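Local structure of Serine/threonine-protein kinase Tel1 (6SKY) at residues A[1560-1565]-A[1587-1592]; A[1837-1842]-A[1878-1883]; A[2387-2392]-A[2424-2429]. The protein probably acts as a serine/threonine kinase that senses DNA damage and phosphorylates proteins at Ser/Thr-Gln sites to switch on checkpoint signalling. One frame throughout, in Å; residues are numbered along the deposited sequence.

All three contacts belong to the alpha-solenoid part of the chain, away from the nucleotide and magnesium sites, and each joins different elements. Contacts 1 and 2 are buried and share a plan: the flank of one helix (1557-1569 or 1836-1849) packs on the C-terminal end of a later one (1578-1588 or 1871-1880). Contact 1 is wholly apolar between its segments, whereas contact 2 adds a lysine bound to a helix-end carbonyl. Contact 3 lies at the surface, between two interhelical loops, and works through charge instead of hydrocarbon. The centres of contacts 1 and 2 are about 35 Å apart; contacts 2 and 3, about 55 Å apart, lie on opposite sides of the chain's centre.

Contact 1 (A[1560-1565]-A[1587-1592]); sequences NLLLEI and MLCGVF
The backbone bond from Ile1565 N to Leu1561 O, 2.9 Å, sets these two residues one turn apart on the same flank of helix 1557-1569, and both side chains meet the methyl CD1 of Leu1588. No hydrogen bond crosses between the segments; the contact is hydrocarbon and sulfur. Leu1588 lies in the last turn of its helix. Its CG stands anti to the carbonyl carbon (chi1 -62°), and the extended chi2 carries CD1 out to the opposing helix. There CD1 reaches the main chain of Leu1562, 4.1 Å from Leu1562 N. The Leu1561 side chain crosses that of Leu1588 at about a right angle, while Ile1565 approaches tip to tip, its CD1 4.2 Å from Leu1588 CD1.

The fork of Leu1562 serves two partners, as suits a branched residue in a buried seam. One prong, CD1, meets Cys1589 SG at 4.1 Å; the other, CD2, lies near the ring plane of Phe1592, at the edge, 4.1 Å from Phe1592 CZ. Past the helix end, the small thiol also fits against Tyr1629. Beyond the seam, helix 1627-1644 contributes Tyr1629, edge-to-face with Phe1592, and Trp1632, which touches both Phe1592 and Leu1562, while helix 1530-1543 packs against Leu1561 through Asn1542.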
loop_
_atom_site.group_PDB
_atom_site.type_symbol
_atom_site.label_atom_id
_atom_site.label_comp_id
_atom_site.label_asym_id
_atom_site.label_seq_id
_atom_site.Cartn_x
_atom_site.Cartn_y
_atom_site.Cartn_z
ATOM N N ASN A 1560 1.712 -45.425 -37.804
ATOM C CA ASN A 1560 2.884 -44.942 -38.528
ATOM C C ASN A 1560 2.475 -44.169 -39.770
ATOM O O ASN A 1560 3.066 -43.133 -40.090
ATOM C CB ASN A 1560 3.793 -46.107 -38.905
ATOM C CG ASN A 1560 4.375 -46.802 -37.701
ATOM O OD1 ASN A 1560 4.630 -46.178 -36.675
ATOM N ND2 ASN A 1560 4.589 -48.104 -37.818
ATOM N N LEU A 1561 1.446 -44.641 -40.471
ATOM C CA LEU A 1561 0.970 -43.920 -41.643
ATOM C C LEU A 1561 0.372 -42.573 -41.261
ATOM O O LEU A 1561 0.636 -41.565 -41.923
ATOM C CB LEU A 1561 -0.049 -44.766 -42.395
ATOM C CG LEU A 1561 -0.609 -44.127 -43.658
ATOM C CD1 LEU A 1561 0.515 -43.744 -44.587
ATOM C CD2 LEU A 1561 -1.549 -45.085 -44.329
ATOM N N LEU A 1562 -0.449 -42.537 -40.208
ATOM C CA LEU A 1562 -1.019 -41.272 -39.758
ATOM C C LEU A 1562 0.070 -40.293 -39.356
ATOM O O LEU A 1562 0.013 -39.111 -39.708
ATOM C CB LEU A 1562 -1.970 -41.513 -38.590
ATOM C CG LEU A 1562 -2.625 -40.288 -37.956
ATOM C CD1 LEU A 1562 -3.643 -39.687 -38.888
ATOM C CD2 LEU A 1562 -3.264 -40.652 -36.643
ATOM N N LEU A 1563 1.074 -40.768 -38.626
ATOM C CA LEU A 1563 2.159 -39.895 -38.206
ATOM C C LEU A 1563 2.956 -39.392 -39.399
ATOM O O LEU A 1563 3.377 -38.233 -39.419
ATOM C CB LEU A 1563 3.064 -40.633 -37.226
ATOM C CG LEU A 1563 3.770 -39.763 -36.193
ATOM C CD1 LEU A 1563 2.745 -39.113 -35.277
ATOM C CD2 LEU A 1563 4.767 -40.593 -35.409
ATOM N N GLU A 1564 3.162 -40.240 -40.410
ATOM C CA GLU A 1564 3.859 -39.797 -41.614
ATOM C C GLU A 1564 3.065 -38.735 -42.354
ATOM O O GLU A 1564 3.629 -37.731 -42.795
ATOM C CB GLU A 1564 4.133 -40.984 -42.534
ATOM C CG GLU A 1564 5.246 -41.904 -42.073
ATOM C CD GLU A 1564 6.619 -41.274 -42.200
ATOM O OE1 GLU A 1564 6.731 -40.192 -42.814
ATOM O OE2 GLU A 1564 7.592 -41.863 -41.686
ATOM N N ILE A 1565 1.758 -38.943 -42.505
ATOM C CA ILE A 1565 0.916 -37.964 -43.186
ATOM C C ILE A 1565 0.930 -36.635 -42.447
ATOM O O ILE A 1565 1.026 -35.568 -43.060
ATOM C CB ILE A 1565 -0.514 -38.504 -43.332
ATOM C CG1 ILE A 1565 -0.534 -39.705 -44.264
ATOM C CG2 ILE A 1565 -1.430 -37.429 -43.846
ATOM C CD1 ILE A 1565 -1.842 -40.420 -44.264
ATOM N N MET A 1587 -10.006 -42.328 -44.728
ATOM C CA MET A 1587 -9.976 -43.767 -44.493
ATOM C C MET A 1587 -9.544 -44.090 -43.069
ATOM O O MET A 1587 -10.198 -44.876 -42.379
ATOM C CB MET A 1587 -9.047 -44.459 -45.483
ATOM C CG MET A 1587 -8.989 -45.954 -45.266
ATOM S SD MET A 1587 -7.510 -46.707 -45.944
ATOM C CE MET A 1587 -7.846 -48.427 -45.607
ATOM N N LEU A 1588 -8.439 -43.497 -42.615
ATOM C CA LEU A 1588 -7.913 -43.811 -41.290
ATOM C C LEU A 1588 -8.830 -43.287 -40.195
ATOM O O LEU A 1588 -9.276 -44.040 -39.325
ATOM C CB LEU A 1588 -6.513 -43.226 -41.127
ATOM C CG LEU A 1588 -5.423 -43.725 -42.064
ATOM C CD1 LEU A 1588 -4.163 -42.914 -41.864
ATOM C CD2 LEU A 1588 -5.162 -45.192 -41.822
ATOM N N CYS A 1589 -9.122 -41.994 -40.227
ATOM C CA CYS A 1589 -9.823 -41.316 -39.147
ATOM C C CYS A 1589 -11.334 -41.441 -39.234
ATOM O O CYS A 1589 -12.031 -40.841 -38.412
ATOM C CB CYS A 1589 -9.434 -39.842 -39.141
ATOM S SG CYS A 1589 -7.680 -39.574 -39.438
ATOM N N GLY A 1590 -11.859 -42.185 -40.207
ATOM C CA GLY A 1590 -13.300 -42.340 -40.300
ATOM C C GLY A 1590 -13.858 -43.184 -39.172
ATOM O O GLY A 1590 -14.900 -42.858 -38.598
ATOM N N VAL A 1591 -13.183 -44.284 -38.854
ATOM C CA VAL A 1591 -13.461 -45.095 -37.678
ATOM C C VAL A 1591 -12.127 -45.274 -36.974
ATOM O O VAL A 1591 -11.207 -45.890 -37.525
ATOM C CB VAL A 1591 -14.092 -46.448 -38.030
ATOM C CG1 VAL A 1591 -13.790 -47.483 -36.959
ATOM C CG2 VAL A 1591 -15.583 -46.292 -38.186
ATOM N N PHE A 1592 -12.005 -44.715 -35.779
ATOM C CA PHE A 1592 -10.728 -44.600 -35.096
ATOM C C PHE A 1592 -10.724 -45.468 -33.846
ATOM O O PHE A 1592 -11.730 -46.073 -33.472
ATOM C CB PHE A 1592 -10.442 -43.134 -34.753
ATOM C CG PHE A 1592 -8.985 -42.809 -34.617
ATOM C CD1 PHE A 1592 -8.178 -42.742 -35.723
ATOM C CD2 PHE A 1592 -8.434 -42.545 -33.384
ATOM C CE1 PHE A 1592 -6.848 -42.438 -35.597
ATOM C CE2 PHE A 1592 -7.110 -42.243 -33.262
ATOM C CZ PHE A 1592 -6.318 -42.184 -34.368
#

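Contact 2 (A[1837-1842]-A[1878-1883]); sequences ENLKLL and ATRCGM
This is a helix flank packed on a helix terminus, within the alpha solenoid: helix 1836-1849 meets the Schellman motif that ends helix 1871-1880. In that motif Met1883 N bonds back to Ala1878 O at 3.0 Å, with a weaker bond from Gly1882 N to Thr1879 O. Gly1882 has positive phi, where a CB would jam against the preceding carbonyl, so glycine suits the turn; Met1883 follows directly as the N-cap of helix 1884-1898.

Lys1840 and Cys1881 carry the contact, with Leu1839 beside them. The compact thiol of Cys1881 is buried against Leu1839, SG lying 3.9 Å from Leu1839 CD2. That leucine also crosses the side chain of Arg1880 at about a right angle, while Arg1880 NH1 is bound to Leu1828 O. Lys1840 packs alongside Cys1881, its CG 4.1 Å from Cys1881 CB. A long, flexible residue is apt here because its aliphatic part can pack while its ammonium reaches the C-terminal end of a helix, whose dipole probably favours a positive charge. The lysine chain runs extended and then bends at chi4 (-76°), bringing NZ 2.8 Å from Cys1881 O. The C=O...NZ angle is 142°, and the nitrogen is tilted 24° from the carbonyl plane.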
loop_
_atom_site.group_PDB
_atom_site.type_symbol
_atom_site.label_atom_id
_atom_site.label_comp_id
_atom_site.label_asym_id
_atom_site.label_seq_id
_atom_site.Cartn_x
_atom_site.Cartn_y
_atom_site.Cartn_z
ATOM N N GLU A 1837 -21.885 -14.179 -42.989
ATOM C CA GLU A 1837 -20.857 -14.901 -43.723
ATOM C C GLU A 1837 -20.535 -14.276 -45.072
ATOM O O GLU A 1837 -19.451 -14.523 -45.603
ATOM C CB GLU A 1837 -21.279 -16.353 -43.914
ATOM C CG GLU A 1837 -20.130 -17.287 -44.195
ATOM C CD GLU A 1837 -19.038 -17.194 -43.148
ATOM O OE1 GLU A 1837 -19.361 -17.177 -41.941
ATOM O OE2 GLU A 1837 -17.850 -17.130 -43.531
ATOM N N ASN A 1838 -21.445 -13.491 -45.645
ATOM C CA ASN A 1838 -21.127 -12.703 -46.827
ATOM C C ASN A 1838 -20.493 -11.374 -46.470
ATOM O O ASN A 1838 -19.703 -10.833 -47.250
ATOM C CB ASN A 1838 -22.385 -12.439 -47.653
ATOM C CG ASN A 1838 -22.947 -13.686 -48.284
ATOM O OD1 ASN A 1838 -22.235 -14.652 -48.525
ATOM N ND2 ASN A 1838 -24.238 -13.664 -48.569
ATOM N N LEU A 1839 -20.831 -10.835 -45.305
ATOM C CA LEU A 1839 -20.196 -9.615 -44.835
ATOM C C LEU A 1839 -18.720 -9.845 -44.556
ATOM O O LEU A 1839 -17.887 -8.978 -44.842
ATOM C CB LEU A 1839 -20.924 -9.117 -43.592
ATOM C CG LEU A 1839 -20.708 -7.682 -43.143
ATOM C CD1 LEU A 1839 -21.026 -6.737 -44.254
ATOM C CD2 LEU A 1839 -21.581 -7.413 -41.958
ATOM N N LYS A 1840 -18.374 -11.006 -43.999
ATOM C CA LYS A 1840 -16.966 -11.355 -43.856
ATOM C C LYS A 1840 -16.246 -11.331 -45.195
ATOM O O LYS A 1840 -15.103 -10.877 -45.285
ATOM C CB LYS A 1840 -16.823 -12.727 -43.220
ATOM C CG LYS A 1840 -16.931 -12.747 -41.728
ATOM C CD LYS A 1840 -16.406 -14.056 -41.201
ATOM C CE LYS A 1840 -16.758 -14.251 -39.749
ATOM N NZ LYS A 1840 -15.902 -13.436 -38.853
ATOM N N LEU A 1841 -16.894 -11.823 -46.243
ATOM C CA LEU A 1841 -16.263 -11.863 -47.556
ATOM C C LEU A 1841 -16.114 -10.473 -48.145
ATOM O O LEU A 1841 -15.127 -10.192 -48.826
ATOM C CB LEU A 1841 -17.076 -12.759 -48.482
ATOM C CG LEU A 1841 -16.578 -13.010 -49.894
ATOM C CD1 LEU A 1841 -15.316 -13.817 -49.866
ATOM C CD2 LEU A 1841 -17.635 -13.725 -50.668
ATOM N N LEU A 1842 -17.068 -9.586 -47.883
ATOM C CA LEU A 1842 -16.921 -8.196 -48.309
ATOM C C LEU A 1842 -15.738 -7.527 -47.624
ATOM O O LEU A 1842 -14.946 -6.820 -48.260
ATOM C CB LEU A 1842 -18.196 -7.423 -48.013
ATOM C CG LEU A 1842 -19.182 -7.318 -49.156
ATOM C CD1 LEU A 1842 -20.332 -6.460 -48.721
ATOM C CD2 LEU A 1842 -18.492 -6.729 -50.352
ATOM N N ALA A 1878 -16.944 -4.808 -39.290
ATOM C CA ALA A 1878 -15.944 -5.769 -38.854
ATOM C C ALA A 1878 -15.998 -6.015 -37.357
ATOM O O ALA A 1878 -15.550 -7.066 -36.899
ATOM C CB ALA A 1878 -14.554 -5.302 -39.259
ATOM N N THR A 1879 -16.527 -5.070 -36.583
ATOM C CA THR A 1879 -16.754 -5.330 -35.168
ATOM C C THR A 1879 -17.919 -6.282 -34.959
ATOM O O THR A 1879 -17.901 -7.086 -34.025
ATOM C CB THR A 1879 -17.010 -4.028 -34.424
ATOM O OG1 THR A 1879 -16.065 -3.047 -34.847
ATOM C CG2 THR A 1879 -16.844 -4.235 -32.951
ATOM N N ARG A 1880 -18.943 -6.203 -35.812
ATOM C CA ARG A 1880 -20.047 -7.154 -35.729
ATOM C C ARG A 1880 -19.607 -8.579 -36.053
ATOM O O ARG A 1880 -20.131 -9.531 -35.471
ATOM C CB ARG A 1880 -21.171 -6.726 -36.663
ATOM C CG ARG A 1880 -22.337 -6.083 -35.965
ATOM C CD ARG A 1880 -22.786 -4.836 -36.684
ATOM N NE ARG A 1880 -22.842 -5.020 -38.126
ATOM C CZ ARG A 1880 -22.875 -4.019 -38.993
ATOM N NH1 ARG A 1880 -22.920 -4.263 -40.291
ATOM N NH2 ARG A 1880 -22.854 -2.770 -38.562
ATOM N N CYS A 1881 -18.660 -8.748 -36.965
ATOM C CA CYS A 1881 -18.201 -10.062 -37.389
ATOM C C CYS A 1881 -17.123 -10.645 -36.490
ATOM O O CYS A 1881 -16.685 -11.770 -36.732
ATOM C CB CYS A 1881 -17.676 -9.993 -38.821
ATOM S SG CYS A 1881 -18.883 -9.449 -40.024
ATOM N N GLY A 1882 -16.671 -9.913 -35.476
ATOM C CA GLY A 1882 -15.671 -10.433 -34.572
ATOM C C GLY A 1882 -14.244 -10.327 -35.049
ATOM O O GLY A 1882 -13.390 -11.072 -34.568
ATOM N N MET A 1883 -13.956 -9.429 -35.980
ATOM C CA MET A 1883 -12.612 -9.216 -36.504
ATOM C C MET A 1883 -12.120 -7.897 -35.921
ATOM O O MET A 1883 -12.298 -6.841 -36.519
ATOM C CB MET A 1883 -12.620 -9.179 -38.021
ATOM C CG MET A 1883 -13.333 -10.325 -38.679
ATOM S SD MET A 1883 -13.879 -9.951 -40.350
ATOM C CE MET A 1883 -12.371 -10.148 -41.277
#

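Contact 3 (A[2387-2392]-A[2424-2429]); sequences ASDEHD and TRKFAL
Lys2426 NZ is gathered in by three groups of the loop 2387-2392. The closest is Asp2392 OD1, a salt bridge of 2.8 Å met on the syn side, with the nitrogen 20° out of the carboxylate plane. Ser2388 O adds a weak hydrogen bond at 3.3 Å, and Asp2389 OD2 a long ion pair at 3.7 Å. Asp2389 also meets the edge of the Arg2425 guanidinium, OD1 lying 3.2 Å from Arg2425 NH1. The two flat groups are only 8° from coplanar, yet the bond is weak because the N-H points well off the oxygen (128°).

Lysine suits the shared position, since one ammonium can serve several acceptors; its chain bends at chi2, then runs out extended to them. With an alanine in place of Asp2392 the short ion pair is gone, and the ammonium is likely to swing, held by the weak and long contacts that remain.

Further out, Thr2424 and Phe2427, flanking Arg2425 and Lys2426 in sequence, fix that loop on helices 2444-2459 and 2394-2404, while His2391, stacked on His2293, holds the other beside Asp2392. The four charged residues form a surface salt-bridge network, joining two interhelical loops of the FAT region's helical solenoid.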
loop_
_atom_site.group_PDB
_atom_site.type_symbol
_atom_site.label_atom_id
_atom_site.label_comp_id
_atom_site.label_asym_id
_atom_site.label_seq_id
_atom_site.Cartn_x
_atom_site.Cartn_y
_atom_site.Cartn_z
ATOM N N ALA A 2387 29.378 -22.684 -6.646
ATOM C CA ALA A 2387 28.432 -23.704 -6.217
ATOM C C ALA A 2387 27.245 -23.848 -7.157
ATOM O O ALA A 2387 26.930 -24.959 -7.577
ATOM C CB ALA A 2387 27.943 -23.398 -4.801
ATOM N N SER A 2388 26.575 -22.757 -7.501
ATOM C CA SER A 2388 25.392 -22.836 -8.343
ATOM C C SER A 2388 25.375 -21.662 -9.308
ATOM O O SER A 2388 26.232 -20.780 -9.264
ATOM C CB SER A 2388 24.115 -22.861 -7.499
ATOM O OG SER A 2388 23.872 -21.599 -6.908
ATOM N N ASP A 2389 24.375 -21.654 -10.182
ATOM C CA ASP A 2389 24.177 -20.590 -11.153
ATOM C C ASP A 2389 23.073 -19.624 -10.763
ATOM O O ASP A 2389 22.781 -18.704 -11.529
ATOM C CB ASP A 2389 23.859 -21.179 -12.525
ATOM C CG ASP A 2389 25.094 -21.604 -13.278
ATOM O OD1 ASP A 2389 25.763 -22.563 -12.842
ATOM O OD2 ASP A 2389 25.394 -20.978 -14.314
ATOM N N GLU A 2390 22.450 -19.813 -9.602
ATOM C CA GLU A 2390 21.338 -18.954 -9.214
ATOM C C GLU A 2390 21.776 -17.506 -9.100
ATOM O O GLU A 2390 21.075 -16.599 -9.558
ATOM C CB GLU A 2390 20.745 -19.424 -7.891
ATOM C CG GLU A 2390 20.105 -20.784 -7.931
ATOM C CD GLU A 2390 19.626 -21.231 -6.559
ATOM O OE1 GLU A 2390 20.429 -21.192 -5.602
ATOM O OE2 GLU A 2390 18.441 -21.609 -6.435
ATOM N N HIS A 2391 22.928 -17.271 -8.491
ATOM C CA HIS A 2391 23.427 -15.929 -8.217
ATOM C C HIS A 2391 24.702 -15.743 -9.022
ATOM O O HIS A 2391 25.765 -16.222 -8.625
ATOM C CB HIS A 2391 23.675 -15.742 -6.730
ATOM C CG HIS A 2391 22.607 -16.329 -5.865
ATOM N ND1 HIS A 2391 22.694 -17.596 -5.333
ATOM C CD2 HIS A 2391 21.426 -15.823 -5.443
ATOM C CE1 HIS A 2391 21.613 -17.845 -4.619
ATOM N NE2 HIS A 2391 20.828 -16.785 -4.668
ATOM N N ASP A 2392 24.596 -15.064 -10.160
ATOM C CA ASP A 2392 25.745 -14.836 -11.015
ATOM C C ASP A 2392 26.118 -13.376 -11.161
ATOM O O ASP A 2392 27.171 -13.085 -11.733
ATOM C CB ASP A 2392 25.509 -15.431 -12.408
ATOM C CG ASP A 2392 25.879 -16.888 -12.479
ATOM O OD1 ASP A 2392 26.359 -17.422 -11.461
ATOM O OD2 ASP A 2392 25.695 -17.500 -13.550
ATOM N N THR A 2424 35.497 -19.978 -15.148
ATOM C CA THR A 2424 35.848 -18.696 -15.737
ATOM C C THR A 2424 34.741 -18.119 -16.599
ATOM O O THR A 2424 34.870 -16.983 -17.050
ATOM C CB THR A 2424 37.124 -18.817 -16.559
ATOM O OG1 THR A 2424 37.057 -19.988 -17.370
ATOM C CG2 THR A 2424 38.313 -18.918 -15.650
ATOM N N ARG A 2425 33.665 -18.858 -16.841
ATOM C CA ARG A 2425 32.557 -18.295 -17.594
ATOM C C ARG A 2425 31.772 -17.275 -16.792
ATOM O O ARG A 2425 30.926 -16.582 -17.362
ATOM C CB ARG A 2425 31.622 -19.400 -18.064
ATOM C CG ARG A 2425 30.884 -20.074 -16.951
ATOM C CD ARG A 2425 29.889 -21.067 -17.475
ATOM N NE ARG A 2425 28.987 -21.514 -16.424
ATOM C CZ ARG A 2425 29.224 -22.549 -15.628
ATOM N NH1 ARG A 2425 28.346 -22.883 -14.700
ATOM N NH2 ARG A 2425 30.337 -23.249 -15.759
ATOM N N LYS A 2426 32.021 -17.172 -15.488
ATOM C CA LYS A 2426 31.373 -16.159 -14.675
ATOM C C LYS A 2426 32.023 -14.798 -14.851
ATOM O O LYS A 2426 31.360 -13.773 -14.676
ATOM C CB LYS A 2426 31.420 -16.558 -13.207
ATOM C CG LYS A 2426 31.073 -17.990 -12.939
ATOM C CD LYS A 2426 29.595 -18.192 -12.852
ATOM C CE LYS A 2426 29.300 -19.543 -12.257
ATOM N NZ LYS A 2426 27.872 -19.691 -11.925
ATOM N N PHE A 2427 33.304 -14.768 -15.194
ATOM C CA PHE A 2427 34.039 -13.536 -15.411
ATOM C C PHE A 2427 34.198 -13.189 -16.879
ATOM O O PHE A 2427 34.826 -12.183 -17.193
ATOM C CB PHE A 2427 35.424 -13.630 -14.778
ATOM C CG PHE A 2427 35.412 -14.060 -13.358
ATOM C CD1 PHE A 2427 35.066 -13.178 -12.361
ATOM C CD2 PHE A 2427 35.766 -15.341 -13.011
ATOM C CE1 PHE A 2427 35.056 -13.572 -11.055
ATOM C CE2 PHE A 2427 35.758 -15.733 -11.702
ATOM C CZ PHE A 2427 35.404 -14.850 -10.726
ATOM N N ALA A 2428 33.649 -13.995 -17.783
ATOM C CA ALA A 2428 33.976 -13.847 -19.192
ATOM C C ALA A 2428 33.466 -12.539 -19.767
ATOM O O ALA A 2428 34.083 -11.988 -20.682
ATOM C CB ALA A 2428 33.417 -15.023 -19.984
ATOM N N LEU A 2429 32.353 -12.024 -19.256
ATOM C CA LEU A 2429 31.786 -10.778 -19.751
ATOM C C LEU A 2429 32.330 -9.547 -19.046
ATOM O O LEU A 2429 31.886 -8.440 -19.350
ATOM C CB LEU A 2429 30.263 -10.794 -19.626
ATOM C CG LEU A 2429 29.470 -11.661 -20.603
ATOM C CD1 LEU A 2429 27.983 -11.442 -20.411
ATOM C CD2 LEU A 2429 29.867 -11.368 -22.030
#